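Local coordinates for protein PBP5 (Haemophilus influenzae, PDB 3A3J) that probably removes the C-terminal D-alanine from cell-wall peptide precursors, as a serine-type D-Ala-D-Ala carboxypeptidase of the penicillin-binding proteins, at residues Leu37-Thr42 with Gly200-His205; Gln32-Leu37 with Pro145-Ser150. One frame throughout, in Å; residues are numbered along the deposited sequence.

Interaction 1. Residues Leu37-Thr42 with Gly200-His205. With SO4 (sulfate ion), chain B.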
ATOM      1  N   LEU A  37       8.584   9.842  -1.780  1.00 21.01           N
ATOM      2  CA  LEU A  37       7.513   8.778  -1.584  1.00 20.92           C
ATOM      3  C   LEU A  37       6.175   9.436  -1.985  1.00 22.16           C
ATOM      4  O   LEU A  37       5.166   8.754  -2.373  1.00 22.43           O
ATOM      5  CB  LEU A  37       7.438   8.355  -0.130  1.00 20.09           C
ATOM      6  CG  LEU A  37       8.733   7.832   0.500  1.00 20.26           C
ATOM      7  CD1 LEU A  37       8.528   7.501   2.004  1.00 22.87           C
ATOM      8  CD2 LEU A  37       9.193   6.667  -0.276  1.00 15.04           C
ATOM      9  N   THR A  38       6.186  10.788  -2.014  1.00 21.24           N
ATOM     10  CA  THR A  38       5.002  11.534  -2.561  1.00 20.27           C
ATOM     11  C   THR A  38       4.576  10.993  -3.905  1.00 20.59           C
ATOM     12  O   THR A  38       3.336  10.904  -4.212  1.00 20.70           O
ATOM     13  CB  THR A  38       5.288  13.058  -2.678  1.00 20.32           C
ATOM     14  OG1 THR A  38       5.621  13.553  -1.362  1.00 21.68           O
ATOM     15  CG2 THR A  38       4.020  13.793  -3.252  1.00 24.66           C
ATOM     16  N   LYS A  39       5.570  10.622  -4.734  1.00 19.70           N
ATOM     17  CA  LYS A  39       5.249  10.067  -6.095  1.00 20.06           C
ATOM     18  C   LYS A  39       4.413   8.796  -6.134  1.00 19.82           C
ATOM     19  O   LYS A  39       3.858   8.417  -7.197  1.00 20.01           O
ATOM     20  CB  LYS A  39       6.533   9.872  -6.930  1.00 21.00           C
ATOM     21  CG  LYS A  39       7.162  11.259  -7.215  1.00 22.12           C
ATOM     22  CD  LYS A  39       8.615  11.169  -7.609  1.00 19.87           C
ATOM     23  CE  LYS A  39       9.181  12.568  -8.026  1.00 19.74           C
ATOM     24  NZ  LYS A  39       9.788  13.169  -6.836  1.00 15.41           N
ATOM     25  N   MET A  40       4.422   8.055  -5.032  1.00 20.33           N
ATOM     26  CA  MET A  40       3.508   6.896  -4.919  1.00 21.76           C
ATOM     27  C   MET A  40       2.018   7.339  -5.019  1.00 18.87           C
ATOM     28  O   MET A  40       1.275   6.764  -5.769  1.00 18.85           O
ATOM     29  CB  MET A  40       3.741   6.199  -3.531  1.00 20.91           C
ATOM     30  CG  MET A  40       4.934   5.209  -3.618  1.00 25.39           C
ATOM     31  SD  MET A  40       5.434   4.673  -2.011  1.00 31.57           S
ATOM     32  CE  MET A  40       3.961   4.228  -1.023  1.00 26.36           C
ATOM     33  N   MET A  41       1.637   8.367  -4.271  1.00 18.83           N
ATOM     34  CA  MET A  41       0.257   8.945  -4.404  1.00 22.26           C
ATOM     35  C   MET A  41       0.003   9.480  -5.815  1.00 21.35           C
ATOM     36  O   MET A  41      -0.996   9.152  -6.486  1.00 22.37           O
ATOM     37  CB  MET A  41      -0.013  10.030  -3.344  1.00 22.68           C
ATOM     38  CG  MET A  41      -1.551  10.511  -3.319  1.00 24.11           C
ATOM     39  SD  MET A  41      -2.736   9.127  -3.316  1.00 26.25           S
ATOM     40  CE  MET A  41      -2.834   8.980  -1.580  1.00 27.59           C
ATOM     41  N   THR A  42       0.960  10.243  -6.327  1.00 23.18           N
ATOM     42  CA  THR A  42       0.843  10.710  -7.750  1.00 19.98           C
ATOM     43  C   THR A  42       0.581   9.581  -8.721  1.00 22.38           C
ATOM     44  O   THR A  42      -0.290   9.667  -9.607  1.00 21.02           O
ATOM     45  CB  THR A  42       2.120  11.508  -8.217  1.00 20.71           C
ATOM     46  OG1 THR A  42       2.322  12.634  -7.350  1.00 19.89           O
ATOM     47  CG2 THR A  42       1.957  11.968  -9.661  1.00 15.48           C
ATOM     48  N   GLY A 200       9.160  -3.872  -5.110  1.00 25.94           N
ATOM     49  CA  GLY A 200       8.825  -2.452  -4.957  1.00 25.95           C
ATOM     50  C   GLY A 200       9.546  -1.894  -3.760  1.00 25.73           C
ATOM     51  O   GLY A 200      10.184  -2.638  -3.036  1.00 27.14           O
ATOM     52  N   MET A 201       9.407  -0.612  -3.455  1.00 25.67           N
ATOM     53  CA  MET A 201       8.448   0.274  -4.139  1.00 28.16           C
ATOM     54  C   MET A 201       9.034   1.641  -4.518  1.00 25.48           C
ATOM     55  O   MET A 201       9.002   2.015  -5.657  1.00 24.96           O
ATOM     56  CB  MET A 201       7.238   0.469  -3.195  1.00 27.77           C
ATOM     57  CG  MET A 201       6.135   1.306  -3.693  1.00 36.05           C
ATOM     58  SD  MET A 201       4.542   0.852  -2.872  1.00 42.72           S
ATOM     59  CE  MET A 201       4.243  -0.798  -3.439  1.00 39.51           C
ATOM     60  N   LYS A 202       9.564   2.394  -3.556  1.00 24.25           N
ATOM     61  CA  LYS A 202       9.916   3.746  -3.895  1.00 24.77           C
ATOM     62  C   LYS A 202      10.887   4.309  -2.900  1.00 23.33           C
ATOM     63  O   LYS A 202      10.739   4.063  -1.736  1.00 22.73           O
ATOM     64  CB  LYS A 202       8.603   4.584  -3.855  1.00 25.94           C
ATOM     65  CG  LYS A 202       8.766   6.133  -3.992  1.00 26.35           C
ATOM     66  CD  LYS A 202       9.216   6.581  -5.340  1.00 31.63           C
ATOM     67  CE  LYS A 202       8.606   5.917  -6.527  1.00 30.07           C
ATOM     68  NZ  LYS A 202       9.128   6.735  -7.675  1.00 37.66           N
ATOM     69  N   THR A 203      11.836   5.124  -3.359  1.00 23.33           N
ATOM     70  CA  THR A 203      12.869   5.701  -2.501  1.00 22.34           C
ATOM     71  C   THR A 203      12.721   7.193  -2.388  1.00 21.73           C
ATOM     72  O   THR A 203      12.038   7.799  -3.206  1.00 20.72           O
ATOM     73  CB  THR A 203      14.269   5.477  -3.157  1.00 24.94           C
ATOM     74  OG1 THR A 203      14.255   5.976  -4.518  1.00 25.73           O
ATOM     75  CG2 THR A 203      14.539   3.997  -3.282  1.00 23.37           C
ATOM     76  N   GLY A 204      13.371   7.793  -1.393  1.00 20.36           N
ATOM     77  CA  GLY A 204      13.325   9.236  -1.267  1.00 23.29           C
ATOM     78  C   GLY A 204      14.397   9.673  -0.286  1.00 23.71           C
ATOM     79  O   GLY A 204      15.034   8.826   0.390  1.00 23.49           O
ATOM     80  N   HIS A 205      14.596  10.985  -0.195  1.00 24.44           N
ATOM     81  CA  HIS A 205      15.550  11.570   0.757  1.00 24.78           C
ATOM     82  C   HIS A 205      15.137  13.001   1.019  1.00 26.52           C
ATOM     83  O   HIS A 205      14.669  13.711   0.115  1.00 25.58           O
ATOM     84  CB  HIS A 205      17.018  11.470   0.221  1.00 25.08           C
ATOM     85  CG  HIS A 205      17.239  12.111  -1.124  1.00 22.99           C
ATOM     86  ND1 HIS A 205      17.504  13.463  -1.276  1.00 22.54           N
ATOM     87  CD2 HIS A 205      17.196  11.590  -2.376  1.00 19.76           C
ATOM     88  CE1 HIS A 205      17.576  13.750  -2.559  1.00 22.13           C
ATOM     89  NE2 HIS A 205      17.422  12.625  -3.252  1.00 23.56           N
TER
HETATM   90  S   SO4 B   1      16.587   8.676  -4.037  1.00 27.74           S
HETATM   91  O1  SO4 B   1      15.295   8.478  -4.704  1.00 23.59           O
HETATM   92  O2  SO4 B   1      16.556   9.037  -2.620  1.00 22.08           O
HETATM   93  O3  SO4 B   1      17.215   7.392  -4.269  1.00 27.04           O
HETATM   94  O4  SO4 B   1      17.311   9.884  -4.585  1.00 23.23           O
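Lys-202 lies along Leu-37 and Met-40, the three side chains with most surface buried between Leu-37-Thr-42 and Gly-200-His-205. Its CB sits 3.7 Å from Met-40 SD, and its CG 3.8 Å from Leu-37 CD2; the same methyl comes 3.4 Å from Lys-202 O. The lysine runs past both partners in the opposite direction. With CG anti to the backbone N (chi1 172°) and the chain bent at chi2 and chi3, it curls over Lys-39, bringing Lys-202 NZ to 4.1 Å from Lys-39 CB. In the penicillin-binding protein/beta-lactamase fold the SxxK helix, here with Lys-39, the probable proton acceptor, and the KTG edge strand, with Lys-202, which probably binds substrate, line the active site. Lys-39 NZ and Lys-202 NZ stay 6.5 Å apart, each with its own partners: Lys-39 bonds to Ser-36 OG and His-140 O, Lys-202 to Ile-96 O and weakly to Ser-99 OG. Met-40 crosses Met-201 at about a right angle, Met-40 SD 3.8 Å from Met-201 CG. Met-201 and Lys-202 form a classic beta bulge opposite Val-214. Thr-203 points away from the helix, and its OG1 donates to sulfate O1 (2.7 Å); the ion, probably from the crystallisation liquor, is also held by Arg-238 NH2.

Interaction 2. Residues Gln32-Leu37 with Pro145-Ser150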
ATOM      1  N   GLN A  32       6.531  13.001   8.878  1.00 31.76           N
ATOM      2  CA  GLN A  32       7.796  13.029   8.221  1.00 31.41           C
ATOM      3  C   GLN A  32       7.615  13.673   6.851  1.00 30.89           C
ATOM      4  O   GLN A  32       6.557  13.531   6.213  1.00 29.99           O
ATOM      5  CB  GLN A  32       8.277  11.584   7.994  1.00 31.25           C
ATOM      6  CG  GLN A  32       8.874  10.940   9.217  1.00 30.19           C
ATOM      7  CD  GLN A  32      10.299  11.344   9.375  1.00 32.80           C
ATOM      8  OE1 GLN A  32      10.985  11.573   8.401  1.00 32.58           O
ATOM      9  NE2 GLN A  32      10.746  11.444  10.581  1.00 30.66           N
ATOM     10  N   TYR A  33       8.659  14.360   6.386  1.00 30.67           N
ATOM     11  CA  TYR A  33       8.686  14.871   5.001  1.00 30.48           C
ATOM     12  C   TYR A  33       8.739  13.702   4.048  1.00 29.67           C
ATOM     13  O   TYR A  33       9.658  12.911   4.126  1.00 30.12           O
ATOM     14  CB  TYR A  33       9.908  15.771   4.784  1.00 30.59           C
ATOM     15  CG  TYR A  33       9.797  17.086   5.485  1.00 34.14           C
ATOM     16  CD1 TYR A  33       9.573  18.274   4.766  1.00 35.74           C
ATOM     17  CD2 TYR A  33       9.847  17.147   6.883  1.00 35.68           C
ATOM     18  CE1 TYR A  33       9.431  19.496   5.435  1.00 35.86           C
ATOM     19  CE2 TYR A  33       9.731  18.338   7.542  1.00 36.04           C
ATOM     20  CZ  TYR A  33       9.536  19.509   6.817  1.00 36.23           C
ATOM     21  OH  TYR A  33       9.429  20.690   7.499  1.00 35.80           O
ATOM     22  N   PRO A  34       7.749  13.560   3.149  1.00 29.77           N
ATOM     23  CA  PRO A  34       7.747  12.317   2.351  1.00 28.49           C
ATOM     24  C   PRO A  34       8.763  12.300   1.206  1.00 28.14           C
ATOM     25  O   PRO A  34       9.154  11.197   0.746  1.00 27.96           O
ATOM     26  CB  PRO A  34       6.332  12.248   1.788  1.00 28.20           C
ATOM     27  CG  PRO A  34       5.911  13.716   1.703  1.00 28.07           C
ATOM     28  CD  PRO A  34       6.557  14.398   2.890  1.00 29.11           C
ATOM     29  N   ALA A  35       9.133  13.486   0.701  1.00 26.04           N
ATOM     30  CA  ALA A  35      10.201  13.588  -0.308  1.00 25.12           C
ATOM     31  C   ALA A  35       9.663  12.748  -1.457  1.00 24.31           C
ATOM     32  O   ALA A  35       8.456  12.799  -1.681  1.00 25.50           O
ATOM     33  CB  ALA A  35      11.482  13.057   0.216  1.00 22.52           C
ATOM     34  N   SER A  36      10.493  12.031  -2.228  1.00 23.09           N
ATOM     35  CA  SER A  36       9.912  11.281  -3.345  1.00 22.39           C
ATOM     36  C   SER A  36       8.872  10.164  -3.044  1.00 22.25           C
ATOM     37  O   SER A  36       8.306   9.571  -3.980  1.00 22.66           O
ATOM     38  CB  SER A  36      11.000  10.704  -4.229  1.00 24.73           C
ATOM     39  OG  SER A  36      11.386  11.702  -5.205  1.00 25.64           O
ATOM     40  N   LEU A  37       8.584   9.842  -1.780  1.00 21.01           N
ATOM     41  CA  LEU A  37       7.513   8.778  -1.584  1.00 20.92           C
ATOM     42  C   LEU A  37       6.175   9.436  -1.985  1.00 22.16           C
ATOM     43  O   LEU A  37       5.166   8.754  -2.373  1.00 22.43           O
ATOM     44  CB  LEU A  37       7.438   8.355  -0.130  1.00 20.09           C
ATOM     45  CG  LEU A  37       8.733   7.832   0.500  1.00 20.26           C
ATOM     46  CD1 LEU A  37       8.528   7.501   2.004  1.00 22.87           C
ATOM     47  CD2 LEU A  37       9.193   6.667  -0.276  1.00 15.04           C
ATOM     48  N   PRO A 145       6.862  22.579   4.790  1.00 37.07           N
ATOM     49  CA  PRO A 145       6.395  22.014   6.087  1.00 37.13           C
ATOM     50  C   PRO A 145       4.899  21.639   6.159  1.00 37.29           C
ATOM     51  O   PRO A 145       4.472  21.020   7.125  1.00 38.82           O
ATOM     52  CB  PRO A 145       6.780  23.093   7.108  1.00 36.54           C
ATOM     53  CG  PRO A 145       6.785  24.399   6.295  1.00 35.99           C
ATOM     54  CD  PRO A 145       7.192  24.021   4.865  1.00 37.08           C
ATOM     55  N   ASN A 146       4.115  21.972   5.146  1.00 37.12           N
ATOM     56  CA  ASN A 146       2.701  21.633   5.129  1.00 36.39           C
ATOM     57  C   ASN A 146       2.466  20.306   4.425  1.00 35.35           C
ATOM     58  O   ASN A 146       1.308  19.842   4.228  1.00 34.11           O
ATOM     59  CB  ASN A 146       1.927  22.707   4.384  1.00 37.26           C
ATOM     60  CG  ASN A 146       1.960  24.043   5.092  1.00 43.04           C
ATOM     61  OD1 ASN A 146       2.063  24.107   6.324  1.00 46.28           O
ATOM     62  ND2 ASN A 146       1.898  25.130   4.313  1.00 45.72           N
ATOM     63  N   GLN A 147       3.573  19.708   3.997  1.00 34.02           N
ATOM     64  CA  GLN A 147       3.503  18.461   3.263  1.00 32.76           C
ATOM     65  C   GLN A 147       4.248  17.359   4.023  1.00 33.02           C
ATOM     66  O   GLN A 147       5.468  17.484   4.294  1.00 31.12           O
ATOM     67  CB  GLN A 147       4.098  18.678   1.876  1.00 33.34           C
ATOM     68  CG  GLN A 147       4.023  17.455   1.065  1.00 30.99           C
ATOM     69  CD  GLN A 147       4.446  17.679  -0.326  1.00 30.97           C
ATOM     70  OE1 GLN A 147       3.662  17.461  -1.230  1.00 31.44           O
ATOM     71  NE2 GLN A 147       5.735  18.070  -0.536  1.00 30.07           N
ATOM     72  N   TYR A 148       3.510  16.296   4.409  1.00 31.18           N
ATOM     73  CA  TYR A 148       4.012  15.326   5.408  1.00 29.55           C
ATOM     74  C   TYR A 148       3.281  14.022   5.193  1.00 28.59           C
ATOM     75  O   TYR A 148       2.225  13.958   4.513  1.00 28.06           O
ATOM     76  CB  TYR A 148       3.796  15.785   6.913  1.00 30.56           C
ATOM     77  CG  TYR A 148       2.369  16.241   7.184  1.00 34.47           C
ATOM     78  CD1 TYR A 148       1.377  15.324   7.506  1.00 35.52           C
ATOM     79  CD2 TYR A 148       1.991  17.590   7.000  1.00 35.50           C
ATOM     80  CE1 TYR A 148       0.058  15.727   7.685  1.00 36.18           C
ATOM     81  CE2 TYR A 148       0.694  17.999   7.187  1.00 35.92           C
ATOM     82  CZ  TYR A 148      -0.258  17.059   7.527  1.00 37.19           C
ATOM     83  OH  TYR A 148      -1.536  17.424   7.695  1.00 38.58           O
ATOM     84  N   SER A 149       3.869  12.961   5.730  1.00 26.14           N
ATOM     85  CA  SER A 149       3.201  11.687   5.727  1.00 26.82           C
ATOM     86  C   SER A 149       3.761  10.994   6.932  1.00 26.60           C
ATOM     87  O   SER A 149       4.455  11.613   7.793  1.00 27.22           O
ATOM     88  CB  SER A 149       3.449  10.897   4.434  1.00 26.16           C
ATOM     89  OG  SER A 149       2.514   9.807   4.295  1.00 26.63           O
ATOM     90  N   SER A 150       3.524   9.703   6.984  1.00 27.22           N
ATOM     91  CA  SER A 150       4.106   8.879   8.068  1.00 26.26           C
ATOM     92  C   SER A 150       4.363   7.456   7.539  1.00 25.35           C
ATOM     93  O   SER A 150       3.832   7.044   6.471  1.00 26.17           O
ATOM     94  CB  SER A 150       3.129   8.859   9.250  1.00 25.91           C
ATOM     95  OG  SER A 150       2.101   7.936   8.913  1.00 27.64           O
TER
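Gln-32 N donates to Ser-149 O at 2.7 Å, and Ser-149 N returns the bond to Gln-32 O at 2.8 Å, making a single antiparallel bridge, a hydrogen-bonded pair, between two loops. In this penicillin-binding protein/beta-lactamase fold, one loop carries the probable nucleophile Ser-36 and runs into helix 38-51; the other leads into helix 151-164, with Ser-150 as its N-cap, OG accepting from Asp-153 N. The two bonds differ in approach: Ser-149 N lies in the carbonyl plane of Gln-32, whereas Gln-32 N is tilted 19° from that of Ser-149. A weaker CA-H...O contact from Tyr-148 CA to Gln-32 O (3.2 Å) adds to the N-H bond of Ser-149. Beside the bridge, the Pro-34 ring lies against the facing backbone, its CD 3.6 Å from Gln-147 O and its CB 4.1 Å from Ser-149 CB. The polar ends of these two partners are engaged behind the contact, Gln-147 OE1 by Thr-138 OG1 and Thr-137 N, Ser-149 OG by Thr-134 OG1. Farther out, Tyr-33 has CG anti to its carbonyl carbon (chi1 -71°), and its ring stretches along the loop to the more exposed Pro-145. There the phenol OH rests 3.6 Å from Pro-145 CB.

Overall arrangement
The two contacts share Leu-37, next to helix 38-51, which packs in interaction 1 but does not touch the partner segment in interaction 2; their centres lie 10 Å apart. Interaction 1 is the buried one: its apolar packing is made by methionine and leucine side chains and the aliphatic part of Lys-202, and it joins the helix to the edge strand 197-206. Interaction 2 lies farther from the chain centre and is partly exposed; it joins loop to loop, largely through backbone bonds. Ser-36, the probable nucleophile, belongs to the loop of interaction 2 and its CB lies 3.2 Å from Thr-203 O of interaction 1, so the two contacts meet there. Helix 151-164 touches both, through Met-154.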